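Local coordinates for Glyco_hydro_cc domain-containing protein (PDB 6UB0) that probably cleaves beta-1,3-glucan (curdlan) from the chain end as a family GH128 exo-glucanase, here holding a bound disaccharide in its pocket, at residues G1-R5 with L197-V203; L14-F18 with V211-V215; E41-W47 with S67-F73; G107-V111 with W122-F126; E183-V187 with T221-A226. All coordinates share one frame; numbering follows the deposited sequence.

Contact 1 (G1-R5 with L197-V203); sequences GSGKR and LDSNAGV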
# COMPACT_ATOMS: atom_id res chain seq x y z
N GLY A 1 13.50 1.83 13.13
CA GLY A 1 14.01 2.53 11.91
C GLY A 1 13.26 3.83 11.68
O GLY A 1 13.02 4.55 12.66
N SER A 2 12.84 4.10 10.43
CA SER A 2 12.04 5.30 10.05
C SER A 2 10.61 5.21 10.60
O SER A 2 9.88 6.26 10.59
CB SER A 2 11.98 5.38 8.57
OG SER A 2 11.26 4.25 8.05
N GLY A 3 10.15 4.00 10.93
CA GLY A 3 8.77 3.72 11.36
C GLY A 3 7.81 3.68 10.19
O GLY A 3 6.55 3.60 10.48
N LYS A 4 8.33 3.72 8.94
CA LYS A 4 7.56 3.69 7.66
C LYS A 4 7.41 2.26 7.09
O LYS A 4 6.47 2.06 6.27
CB LYS A 4 8.18 4.51 6.52
CG LYS A 4 8.58 5.94 6.81
CD LYS A 4 9.14 6.58 5.56
CE LYS A 4 9.62 8.01 5.74
NZ LYS A 4 10.09 8.56 4.43
N ARG A 5 8.26 1.31 7.46
CA ARG A 5 8.33 -0.01 6.79
C ARG A 5 7.21 -0.97 7.22
O ARG A 5 7.08 -1.20 8.47
CB ARG A 5 9.66 -0.64 7.16
CG ARG A 5 10.04 -1.78 6.24
CD ARG A 5 11.53 -2.14 6.24
NE ARG A 5 12.42 -1.02 5.93
CZ ARG A 5 13.76 -1.05 6.04
NH1 ARG A 5 14.36 -2.16 6.43
NH2 ARG A 5 14.49 0.03 5.80
N LEU A 197 13.45 5.73 0.21
CA LEU A 197 12.05 5.72 0.72
C LEU A 197 12.08 6.27 2.15
O LEU A 197 11.20 7.08 2.48
CB LEU A 197 11.46 4.31 0.61
CG LEU A 197 11.24 3.82 -0.82
CD1 LEU A 197 11.12 2.31 -0.91
CD2 LEU A 197 9.99 4.48 -1.42
N ASP A 198 13.04 5.85 2.97
CA ASP A 198 13.06 6.19 4.42
C ASP A 198 13.26 7.72 4.64
O ASP A 198 12.68 8.30 5.60
CB ASP A 198 14.13 5.35 5.12
CG ASP A 198 13.61 3.97 5.46
OD1 ASP A 198 12.34 3.81 5.48
OD2 ASP A 198 14.44 3.06 5.66
N SER A 199 14.01 8.39 3.77
CA SER A 199 14.29 9.85 3.91
C SER A 199 13.35 10.67 3.02
O SER A 199 13.19 11.88 3.32
CB SER A 199 15.73 10.13 3.63
OG SER A 199 16.10 9.42 2.46
N ASN A 200 12.71 10.05 2.01
CA ASN A 200 11.77 10.76 1.11
C ASN A 200 10.50 11.02 1.94
O ASN A 200 9.71 10.10 2.14
CB ASN A 200 11.56 10.05 -0.23
CG ASN A 200 10.58 10.79 -1.11
OD1 ASN A 200 9.86 11.65 -0.62
ND2 ASN A 200 10.52 10.48 -2.40
N ALA A 201 10.38 12.24 2.46
CA ALA A 201 9.24 12.75 3.26
C ALA A 201 7.93 12.76 2.46
O ALA A 201 6.87 13.00 3.07
CB ALA A 201 9.59 14.14 3.71
N GLY A 202 7.97 12.54 1.15
CA GLY A 202 6.74 12.34 0.34
C GLY A 202 6.15 10.95 0.58
O GLY A 202 4.95 10.75 0.21
N VAL A 203 6.96 10.04 1.14
CA VAL A 203 6.56 8.61 1.42
C VAL A 203 6.38 8.40 2.92
O VAL A 203 7.41 8.28 3.62
CB VAL A 203 7.59 7.63 0.84
CG1 VAL A 203 7.28 6.19 1.24
CG2 VAL A 203 7.67 7.77 -0.67
O HOH W 1 13.32 2.23 8.56
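K4 drives its ammonium group into the C-terminal end of helix 183-199, where backbone carbonyls gather round it. NZ donates to L197 O at 2.7 Å and to V203 O at 2.8 Å, both oxygens being met in their carbonyl planes, and more weakly to D198 O. The chain reaches that far because it stays extended beyond CG, with chi2 to chi4 all near 180°. A lysine charge placed where the helix carbonyls point is probably stabilised by the helix dipole.

D198 collects the other partners. S2 OG donates to D198 OD1 at 2.8 Å, arriving from above the carboxylate plane. R5 NH2 meets the syn lone pair of D198 OD2 at 3.0 Å in a salt bridge, though the N-H is bent (138°), with the guanidinium and carboxylate planes only 6° apart. One water accepts from S2 N and donates to D198 OD2. Further out, S2 OG also accepts from K4 N at 3.1 Å, which makes an ST turn, and N200 OD1 accepts from G202 N in an Asx turn inside the type I turn from N200 to V203.

Y206 bonds to both D198 OD1 and R5 NE, while R5 also reaches the carbonyls of Y227 and I230. The contact thus joins the chain start, just before strand 5-8, to helix 183-199 and strand 203-208, with L197 and V203 resting on helix 150-166.

Contact 2 (L14-F18 with V211-V215); sequences LLTAF and VDNLV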
# COMPACT_ATOMS: atom_id res chain seq x y z
N LEU A 14 3.61 -16.01 9.08
CA LEU A 14 5.00 -15.70 8.62
C LEU A 14 5.54 -14.36 9.14
O LEU A 14 6.76 -14.11 9.00
CB LEU A 14 5.05 -15.73 7.10
CG LEU A 14 4.25 -16.85 6.46
CD1 LEU A 14 4.26 -16.69 4.95
CD2 LEU A 14 4.79 -18.21 6.86
N LEU A 15 4.71 -13.52 9.76
CA LEU A 15 5.15 -12.22 10.31
C LEU A 15 6.14 -12.45 11.46
O LEU A 15 6.99 -11.60 11.68
CB LEU A 15 3.93 -11.41 10.73
CG LEU A 15 2.91 -11.15 9.62
CD1 LEU A 15 1.64 -10.56 10.16
CD2 LEU A 15 3.48 -10.26 8.55
N THR A 16 6.07 -13.59 12.16
CA THR A 16 7.06 -13.92 13.23
C THR A 16 8.50 -13.86 12.69
O THR A 16 9.37 -13.36 13.40
CB THR A 16 6.69 -15.23 13.93
OG1 THR A 16 5.65 -14.86 14.84
CG2 THR A 16 7.86 -15.85 14.67
N ALA A 17 8.75 -14.27 11.45
CA ALA A 17 10.11 -14.30 10.87
C ALA A 17 10.70 -12.88 10.87
O ALA A 17 11.91 -12.77 10.83
CB ALA A 17 10.11 -14.91 9.50
N PHE A 18 9.87 -11.85 10.97
CA PHE A 18 10.28 -10.42 10.90
C PHE A 18 10.27 -9.78 12.29
O PHE A 18 10.56 -8.57 12.36
CB PHE A 18 9.36 -9.67 9.93
CG PHE A 18 9.57 -10.12 8.52
CD1 PHE A 18 10.63 -9.58 7.79
CD2 PHE A 18 8.77 -11.09 7.92
CE1 PHE A 18 10.87 -10.00 6.49
CE2 PHE A 18 9.02 -11.51 6.63
CZ PHE A 18 10.07 -10.97 5.91
N VAL A 211 5.67 -10.41 2.12
CA VAL A 211 6.15 -11.30 3.22
C VAL A 211 6.17 -12.75 2.71
O VAL A 211 7.19 -13.46 2.84
CB VAL A 211 5.25 -11.14 4.46
CG1 VAL A 211 5.36 -12.35 5.39
CG2 VAL A 211 5.54 -9.82 5.15
N ASP A 212 5.08 -13.22 2.12
CA ASP A 212 4.93 -14.66 1.83
C ASP A 212 5.97 -15.08 0.79
O ASP A 212 6.19 -16.29 0.69
CB ASP A 212 3.53 -15.06 1.37
CG ASP A 212 2.48 -14.71 2.41
OD1 ASP A 212 2.55 -13.57 2.91
OD2 ASP A 212 1.63 -15.58 2.74
N ASN A 213 6.52 -14.16 0.00
CA ASN A 213 7.56 -14.54 -0.99
C ASN A 213 8.94 -14.36 -0.34
O ASN A 213 9.89 -14.82 -0.94
CB ASN A 213 7.51 -13.73 -2.29
CG ASN A 213 6.34 -14.07 -3.19
OD1 ASN A 213 5.58 -15.00 -2.96
ND2 ASN A 213 6.19 -13.34 -4.26
N LEU A 214 9.04 -13.63 0.78
CA LEU A 214 10.32 -13.27 1.45
C LEU A 214 10.71 -14.32 2.49
O LEU A 214 11.80 -14.21 3.03
CB LEU A 214 10.16 -11.90 2.12
CG LEU A 214 10.09 -10.70 1.18
CD1 LEU A 214 9.81 -9.42 1.98
CD2 LEU A 214 11.38 -10.57 0.39
N VAL A 215 9.78 -15.23 2.78
CA VAL A 215 9.92 -16.42 3.69
C VAL A 215 9.66 -17.68 2.85
O VAL A 215 8.75 -17.63 2.00
CB VAL A 215 8.91 -16.24 4.83
CG1 VAL A 215 8.81 -17.45 5.75
CG2 VAL A 215 9.22 -14.98 5.61
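The loops that follow the first and last strands of the (beta/alpha)8 barrel meet where L14, L15, A17 and F18 pack on V211, L214 and V215. Residues 14-18 end a 3-10 segment in the loop between strands 5-8 and 23-27; residues 211-214 form a short, weakly bonded helix after strand 203-208. F18 is the central piece. Its CE2 lies 3.6 Å from V215 CG2 and 4.0 Å from V211 CG1, while L214 CB sits at the ring edge, 3.9 Å from CZ. With CG anti to its carbonyl carbon (chi1 -69°), the ring points in among the two valines and runs past them head to tail.

The valines divide their methyls among several partners. V211 CG1 also touches L14 CB at 3.8 Å, and V211 CG2 meets L15 CD2; V215 CG2 reaches A17 CB at 4.0 Å. At the margin, L14 CD1 comes to 3.6 Å from D212 OD2, and the two side chains cross at about a right angle.

Between the two segments the touching groups are almost all apolar, so burial of hydrocarbon and close packing join them. The carboxylate of D212 is turned to other work, accepting from the backbone N of N10 and N11, so its approach to a leucine methyl need not cost it a polar partner.

Contact 3 (E41-W47 with S67-F73); sequences EYVPMLW and SKNLLAF. With BGC (beta-D-glucopyranose), chain B.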
# COMPACT_ATOMS: atom_id res chain seq x y z
N GLU A 41 0.64 -2.13 13.63
CA GLU A 41 -0.68 -1.57 13.30
C GLU A 41 -1.14 -2.33 12.06
O GLU A 41 -0.48 -2.19 11.05
CB GLU A 41 -0.63 -0.08 12.99
CG GLU A 41 -1.99 0.47 12.61
CD GLU A 41 -1.95 1.89 12.07
OE1 GLU A 41 -1.08 2.65 12.56
OE2 GLU A 41 -2.79 2.22 11.19
N TYR A 42 -2.19 -3.13 12.18
CA TYR A 42 -2.89 -3.69 11.01
C TYR A 42 -3.71 -2.57 10.35
O TYR A 42 -4.37 -1.72 11.04
CB TYR A 42 -3.81 -4.85 11.42
CG TYR A 42 -4.70 -5.31 10.31
CD1 TYR A 42 -4.15 -5.95 9.21
CD2 TYR A 42 -6.06 -5.04 10.31
CE1 TYR A 42 -4.94 -6.39 8.17
CE2 TYR A 42 -6.86 -5.47 9.27
CZ TYR A 42 -6.28 -6.11 8.18
OH TYR A 42 -7.01 -6.53 7.13
N VAL A 43 -3.69 -2.55 9.02
CA VAL A 43 -4.47 -1.55 8.25
C VAL A 43 -5.50 -2.30 7.41
O VAL A 43 -5.16 -2.99 6.46
CB VAL A 43 -3.57 -0.67 7.38
CG1 VAL A 43 -4.40 0.34 6.62
CG2 VAL A 43 -2.51 0.01 8.22
N PRO A 44 -6.81 -2.17 7.72
CA PRO A 44 -7.83 -2.79 6.89
C PRO A 44 -7.85 -2.21 5.47
O PRO A 44 -7.52 -1.03 5.32
CB PRO A 44 -9.14 -2.48 7.65
CG PRO A 44 -8.67 -2.21 9.05
CD PRO A 44 -7.34 -1.51 8.90
N MET A 45 -8.17 -3.07 4.50
CA MET A 45 -8.39 -2.66 3.09
C MET A 45 -9.81 -2.99 2.61
O MET A 45 -10.26 -4.12 2.75
CB MET A 45 -7.34 -3.27 2.17
CG MET A 45 -7.71 -3.08 0.69
SD MET A 45 -6.51 -3.76 -0.45
CE MET A 45 -5.32 -2.44 -0.58
N LEU A 46 -10.45 -1.98 2.04
CA LEU A 46 -11.59 -2.13 1.10
C LEU A 46 -11.04 -2.42 -0.30
O LEU A 46 -10.64 -1.51 -0.95
CB LEU A 46 -12.44 -0.87 1.12
CG LEU A 46 -13.70 -0.94 0.26
CD1 LEU A 46 -14.38 -2.27 0.50
CD2 LEU A 46 -14.66 0.24 0.53
N TRP A 47 -10.97 -3.68 -0.68
CA TRP A 47 -10.22 -4.16 -1.88
C TRP A 47 -10.91 -3.69 -3.16
O TRP A 47 -10.22 -3.41 -4.14
CB TRP A 47 -10.15 -5.68 -1.80
CG TRP A 47 -9.34 -6.30 -2.89
CD1 TRP A 47 -8.01 -6.60 -2.85
CD2 TRP A 47 -9.80 -6.63 -4.20
NE1 TRP A 47 -7.63 -7.18 -4.03
CE2 TRP A 47 -8.70 -7.17 -4.89
CE3 TRP A 47 -11.04 -6.55 -4.86
CZ2 TRP A 47 -8.82 -7.64 -6.20
CZ3 TRP A 47 -11.15 -7.00 -6.16
CH2 TRP A 47 -10.04 -7.53 -6.82
N SER A 67 -6.89 0.69 14.96
CA SER A 67 -6.33 0.93 13.61
C SER A 67 -6.50 2.41 13.30
O SER A 67 -7.62 2.93 13.50
CB SER A 67 -7.00 0.04 12.59
OG SER A 67 -6.63 -1.32 12.77
N LYS A 68 -5.42 3.09 12.93
CA LYS A 68 -5.43 4.55 12.69
C LYS A 68 -5.76 4.83 11.22
O LYS A 68 -5.90 6.00 10.85
CB LYS A 68 -4.07 5.11 13.10
CG LYS A 68 -3.71 4.77 14.55
CD LYS A 68 -2.27 4.96 14.91
CE LYS A 68 -1.99 6.32 15.52
NZ LYS A 68 -0.92 6.22 16.54
N ASN A 69 -5.78 3.80 10.39
CA ASN A 69 -5.68 4.01 8.92
C ASN A 69 -6.57 3.00 8.21
O ASN A 69 -6.74 1.90 8.70
CB ASN A 69 -4.25 3.85 8.39
CG ASN A 69 -3.29 4.92 8.84
OD1 ASN A 69 -3.36 6.03 8.36
ND2 ASN A 69 -2.43 4.63 9.81
N LEU A 70 -7.13 3.40 7.07
CA LEU A 70 -7.92 2.49 6.23
C LEU A 70 -7.46 2.66 4.79
O LEU A 70 -7.30 3.83 4.35
CB LEU A 70 -9.41 2.81 6.30
CG LEU A 70 -10.06 2.69 7.67
CD1 LEU A 70 -11.47 3.26 7.62
CD2 LEU A 70 -10.06 1.26 8.14
N LEU A 71 -7.39 1.57 4.05
CA LEU A 71 -7.00 1.60 2.59
C LEU A 71 -8.21 1.29 1.69
O LEU A 71 -9.01 0.37 2.01
CB LEU A 71 -5.92 0.57 2.27
CG LEU A 71 -4.55 0.82 2.87
CD1 LEU A 71 -3.78 -0.48 2.97
CD2 LEU A 71 -3.75 1.89 2.13
N ALA A 72 -8.22 1.91 0.52
CA ALA A 72 -9.29 1.70 -0.47
C ALA A 72 -8.83 0.70 -1.53
O ALA A 72 -7.83 0.00 -1.30
CB ALA A 72 -9.67 3.02 -1.08
N PHE A 73 -9.51 0.68 -2.68
CA PHE A 73 -9.53 -0.45 -3.64
C PHE A 73 -8.10 -0.76 -4.14
O PHE A 73 -7.24 0.11 -4.28
CB PHE A 73 -10.51 -0.11 -4.78
CG PHE A 73 -11.66 0.76 -4.29
CD1 PHE A 73 -12.57 0.28 -3.35
CD2 PHE A 73 -11.83 2.06 -4.78
CE1 PHE A 73 -13.63 1.06 -2.90
CE2 PHE A 73 -12.91 2.84 -4.33
CZ PHE A 73 -13.78 2.35 -3.38
C2 BGC B . -4.34 -9.74 -4.76
C3 BGC B . -4.58 -10.04 -3.31
C4 BGC B . -3.45 -10.93 -2.87
C5 BGC B . -2.09 -10.27 -3.18
C6 BGC B . -0.78 -11.03 -2.91
C1 BGC B . -2.98 -9.17 -5.04
O2 BGC B . -5.33 -8.77 -5.11
O3 BGC B . -5.92 -10.55 -3.03
O4 BGC B . -3.73 -11.15 -1.49
O5 BGC B . -1.91 -10.01 -4.57
O6 BGC B . -0.93 -12.35 -3.51
O HOH W 2 -4.11 -2.46 14.62
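N69 and E41, on two neighbouring strands of the (beta/alpha)8 barrel, make a flat, well-aligned amide-carboxylate pair: ND2 donates to the syn lone pair of E41 OE2 at 2.8 Å, with the N-H angle at 161° and the two planes only 2° apart. K68 N adds a weak bond to the same oxygen, and E41 OE1 forms a salt bridge with R205, so both oxygens of the carboxylate are engaged. Next to this pair, S67 OG donates to Y42 O at 2.9 Å, from a position tilted out of the carbonyl plane.

These bonds lie at the start of the two strands, which helix 52-64 joins in a beta-alpha-beta unit. The strands run in the same direction, their end-to-end directions 22° apart, but true sheet pairing shrinks to a single bridge at M45 and L71. There L71 N donates to P44 O at 2.9 Å, and L46 N donates to L71 O at 2.8 Å; M45 CA makes a CA-H...O contact with L71 O. N69 O, by contrast, is buried with no polar partner in the model.

Side chains fill the two faces between the backbones. V43 CG1 rests on L71 CG, toward W173 and the barrel interior, whereas P44 CG packs on L70 CD2. L46 and F73 lie side by side and point the same way, with L46 CD2 3.7 Å from F73 CE1, toward helix 86-96.

At the far end W47, in a cation-pi contact with R50, enters the glycan pocket: its NE1 donates in the ring plane to O2 of beta-D-glucopyranose at 3.0 Å.

Contact 4 (G107-V111 with W122-F126); sequences GSPAV and WMQGF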
# COMPACT_ATOMS: atom_id res chain seq x y z
N GLY A 107 -6.70 6.13 2.84
CA GLY A 107 -5.74 5.96 1.75
C GLY A 107 -6.46 5.76 0.44
O GLY A 107 -7.46 5.06 0.41
N SER A 108 -6.03 6.42 -0.60
CA SER A 108 -6.68 6.30 -1.92
C SER A 108 -6.70 4.85 -2.41
O SER A 108 -5.98 3.97 -1.92
CB SER A 108 -5.96 7.13 -2.92
OG SER A 108 -4.88 6.38 -3.41
N PRO A 109 -7.51 4.54 -3.43
CA PRO A 109 -7.31 3.29 -4.17
C PRO A 109 -5.84 3.31 -4.60
O PRO A 109 -5.25 4.37 -4.90
CB PRO A 109 -8.30 3.40 -5.33
CG PRO A 109 -9.30 4.43 -4.85
CD PRO A 109 -8.44 5.45 -4.14
N ALA A 110 -5.25 2.12 -4.66
CA ALA A 110 -3.82 1.91 -4.96
C ALA A 110 -3.67 1.56 -6.44
O ALA A 110 -4.26 0.56 -6.85
CB ALA A 110 -3.25 0.78 -4.14
N VAL A 111 -3.05 2.42 -7.22
CA VAL A 111 -2.88 2.13 -8.67
C VAL A 111 -1.59 1.37 -8.93
O VAL A 111 -0.61 1.57 -8.25
CB VAL A 111 -3.02 3.40 -9.52
CG1 VAL A 111 -4.46 3.84 -9.43
CG2 VAL A 111 -2.07 4.50 -9.08
N TRP A 122 -5.10 6.99 -14.11
CA TRP A 122 -6.33 6.55 -13.42
C TRP A 122 -6.46 7.35 -12.13
O TRP A 122 -7.59 7.83 -11.81
CB TRP A 122 -6.34 5.04 -13.20
CG TRP A 122 -7.65 4.55 -12.66
CD1 TRP A 122 -8.62 3.84 -13.29
CD2 TRP A 122 -8.06 4.65 -11.29
NE1 TRP A 122 -9.67 3.56 -12.45
CE2 TRP A 122 -9.35 4.05 -11.20
CE3 TRP A 122 -7.51 5.24 -10.16
CZ2 TRP A 122 -10.05 3.99 -10.00
CZ3 TRP A 122 -8.23 5.23 -8.99
CH2 TRP A 122 -9.46 4.58 -8.90
N MET A 123 -5.36 7.51 -11.38
CA MET A 123 -5.42 8.31 -10.13
C MET A 123 -5.93 9.71 -10.47
O MET A 123 -6.82 10.20 -9.75
CB MET A 123 -4.06 8.43 -9.42
CG MET A 123 -4.21 8.81 -7.96
SD MET A 123 -5.13 7.62 -6.95
CE MET A 123 -3.78 6.50 -6.52
N GLN A 124 -5.44 10.33 -11.54
CA GLN A 124 -5.86 11.73 -11.81
C GLN A 124 -7.35 11.78 -12.20
O GLN A 124 -8.09 12.66 -11.70
CB GLN A 124 -4.96 12.40 -12.82
CG GLN A 124 -5.25 13.89 -12.84
CD GLN A 124 -4.30 14.66 -13.70
OE1 GLN A 124 -3.13 14.81 -13.39
NE2 GLN A 124 -4.84 15.20 -14.78
N GLY A 125 -7.80 10.81 -12.99
CA GLY A 125 -9.21 10.61 -13.39
C GLY A 125 -10.09 10.40 -12.17
O GLY A 125 -11.15 11.05 -12.02
N PHE A 126 -9.65 9.53 -11.29
CA PHE A 126 -10.28 9.38 -9.97
C PHE A 126 -10.22 10.69 -9.17
O PHE A 126 -11.25 11.09 -8.57
CB PHE A 126 -9.59 8.24 -9.23
CG PHE A 126 -9.97 8.15 -7.79
CD1 PHE A 126 -11.15 7.55 -7.43
CD2 PHE A 126 -9.14 8.65 -6.80
CE1 PHE A 126 -11.53 7.45 -6.10
CE2 PHE A 126 -9.50 8.54 -5.48
CZ PHE A 126 -10.68 7.93 -5.12
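V111 presses into the indole of W122, CG1 lying 3.4 Å from CE3, and marks the tight part of this strand-on-helix contact. M123 adds to the crowding: with CG anti to the backbone N (chi1 -160°) and bends at chi2 and chi3, the chain curls back so that CE reaches 3.1 Å from P109 O, 3.3 Å from S108 OG and 3.7 Å from V111 CG2. P109 completes this side by laying CG over one face of F126, 4.1 Å from the ring centroid, a CH-pi contact offset toward the rim, with CD at 3.5 Å from CZ. P109 CB meets W122 CH2 at an ordinary 3.9 Å.

The looser, solvent side lies on the outer face of helix 119-130, where Q124 is partly exposed and has a weak hydrogen bond with K166. Segments 107-111 and 122-126 run nearly antiparallel, at 160°, as neighbours within the beta-alpha-beta unit that leads on to strand 138-146.

Everything that crosses is apolar or a methyl beside an oxygen. The polar groups find partners beyond the two segments, W122 NE1 at M84 O and S108 OG at A140 N of strand 138-146, so this part of the helix meets the strand by apolar packing.

Contact 5 (E183-V187 with T221-A226); sequences EEAQV and TSVGKA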
# COMPACT_ATOMS: atom_id res chain seq x y z
N GLU A 183 17.89 -13.67 -6.29
CA GLU A 183 18.00 -13.17 -4.89
C GLU A 183 18.94 -11.96 -4.84
O GLU A 183 18.60 -10.96 -4.16
CB GLU A 183 18.49 -14.27 -3.95
CG GLU A 183 17.53 -15.43 -3.79
CD GLU A 183 17.46 -16.01 -2.38
OE1 GLU A 183 18.44 -15.85 -1.62
OE2 GLU A 183 16.41 -16.59 -2.05
N GLU A 184 20.10 -12.02 -5.50
CA GLU A 184 21.11 -10.93 -5.37
C GLU A 184 20.55 -9.63 -5.98
O GLU A 184 20.76 -8.54 -5.37
CB GLU A 184 22.45 -11.31 -5.98
CG GLU A 184 23.55 -10.33 -5.62
CD GLU A 184 24.23 -10.57 -4.29
OE1 GLU A 184 23.60 -10.38 -3.23
OE2 GLU A 184 25.43 -10.96 -4.32
N ALA A 185 19.86 -9.77 -7.13
CA ALA A 185 19.24 -8.69 -7.95
C ALA A 185 18.11 -7.89 -7.15
O ALA A 185 18.25 -6.70 -7.04
CB ALA A 185 18.61 -9.33 -9.19
N GLN A 186 17.45 -8.79 -6.33
CA GLN A 186 16.41 -8.28 -5.39
C GLN A 186 17.07 -7.57 -4.19
O GLN A 186 16.67 -6.42 -3.86
CB GLN A 186 15.50 -9.43 -4.97
CG GLN A 186 14.80 -10.08 -6.14
CD GLN A 186 13.86 -11.18 -5.75
OE1 GLN A 186 13.33 -11.21 -4.65
NE2 GLN A 186 13.65 -12.12 -6.65
N VAL A 187 18.10 -8.16 -3.59
CA VAL A 187 18.78 -7.50 -2.44
C VAL A 187 19.19 -6.05 -2.86
O VAL A 187 18.97 -5.05 -2.11
CB VAL A 187 19.92 -8.36 -1.87
CG1 VAL A 187 20.73 -7.63 -0.81
CG2 VAL A 187 19.40 -9.68 -1.31
N THR A 221 14.14 -15.99 3.49
CA THR A 221 15.10 -16.02 2.36
C THR A 221 16.15 -14.92 2.59
O THR A 221 16.03 -14.18 3.56
CB THR A 221 14.36 -15.84 1.03
OG1 THR A 221 14.13 -14.43 0.89
CG2 THR A 221 13.06 -16.62 0.98
N SER A 222 17.12 -14.77 1.68
CA SER A 222 18.17 -13.71 1.80
C SER A 222 17.58 -12.34 1.49
O SER A 222 18.10 -11.29 2.00
CB SER A 222 19.36 -13.99 0.93
OG SER A 222 19.22 -13.31 -0.31
N VAL A 223 16.53 -12.33 0.68
CA VAL A 223 15.77 -11.09 0.40
C VAL A 223 15.05 -10.64 1.68
O VAL A 223 15.07 -9.44 1.97
CB VAL A 223 14.82 -11.29 -0.79
CG1 VAL A 223 14.25 -9.95 -1.27
CG2 VAL A 223 15.52 -12.02 -1.93
N GLY A 224 14.43 -11.59 2.39
CA GLY A 224 13.81 -11.41 3.72
C GLY A 224 14.72 -10.70 4.71
O GLY A 224 14.28 -9.70 5.36
N LYS A 225 15.93 -11.21 4.90
CA LYS A 225 16.94 -10.63 5.82
C LYS A 225 17.25 -9.18 5.46
O LYS A 225 17.38 -8.36 6.38
CB LYS A 225 18.27 -11.37 5.72
CG LYS A 225 18.35 -12.70 6.45
CD LYS A 225 19.59 -13.48 6.04
CE LYS A 225 19.88 -14.67 6.93
NZ LYS A 225 21.32 -15.02 6.92
N ALA A 226 17.45 -8.88 4.18
CA ALA A 226 17.75 -7.52 3.70
C ALA A 226 16.61 -6.57 4.09
O ALA A 226 16.87 -5.42 4.53
CB ALA A 226 17.95 -7.54 2.21
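T221 begins the segment with its CB 3.8 Å from E183 OE2, the two side chains crossing at a slant. Its own hydroxyl serves the helix it precedes. T221 is the N-cap, and OG1 accepts from G224 N at 3.2 Å along an almost straight 173° path, with a weaker bond from V223 N. The same oxygen is also bonded to L214 O, so the capping group is tied back to L214 at the end of helix 211-214.

S222 supplies the polar link across the interface. OG donates to E183 OE1 at 3.0 Å, arriving from above the carboxylate plane, 51° out of it. The glutamate is bent at chi2, which swings its carboxylate toward the first turn of helix 222-229, where the helix dipole would probably favour a negative charge. E183 is exposed to solvent, which may compete for this bond.

V223 then fills the middle of the contact. Its CG2 comes within 3.6 Å of Q186 OE1 while CG1 rests 3.9 Å from Q186 CB, the valine crossing the glutamine at about a right angle. The other end of that amide is held at home, Q186 NE2 donating to G181 O.

A226, one turn further on, closes the series with CB at 4.1 Å from V187 CG1, a methyl-to-methyl touch.

The axes of segments 183-187 and 222-226 run nearly parallel (13°), 9.2 Å apart at closest, as the last pair round the barrel: helix 183-199 follows strand 172-180, and helix 222-229 follows strand 203-208 and the short hairpin of strands 215-216 and 219-220.

Overall arrangement
Contacts 2, 3 and 4 are buried, contacts 1 and 5 only partly so, and their chemistry follows suit. Contacts 2 and 4 rest on apolar packing, while contact 3, nearest the chain centre, adds backbone pairing and the one direct hold on the sugar. Contact 1 holds a salt bridge between its own segments; contact 5 mixes one hydroxyl-carboxylate bond with methyl packing. Contacts 3 and 4 share neighbouring strands of one sheet and touch through backbone pairs such as L70 O with G107 N. Contacts 2 and 5 touch where L214 packs on V223; contacts 1 and 5 use the two ends of helix 183-199. Contacts 2 and 4 lie on opposite sides of the chain's centre.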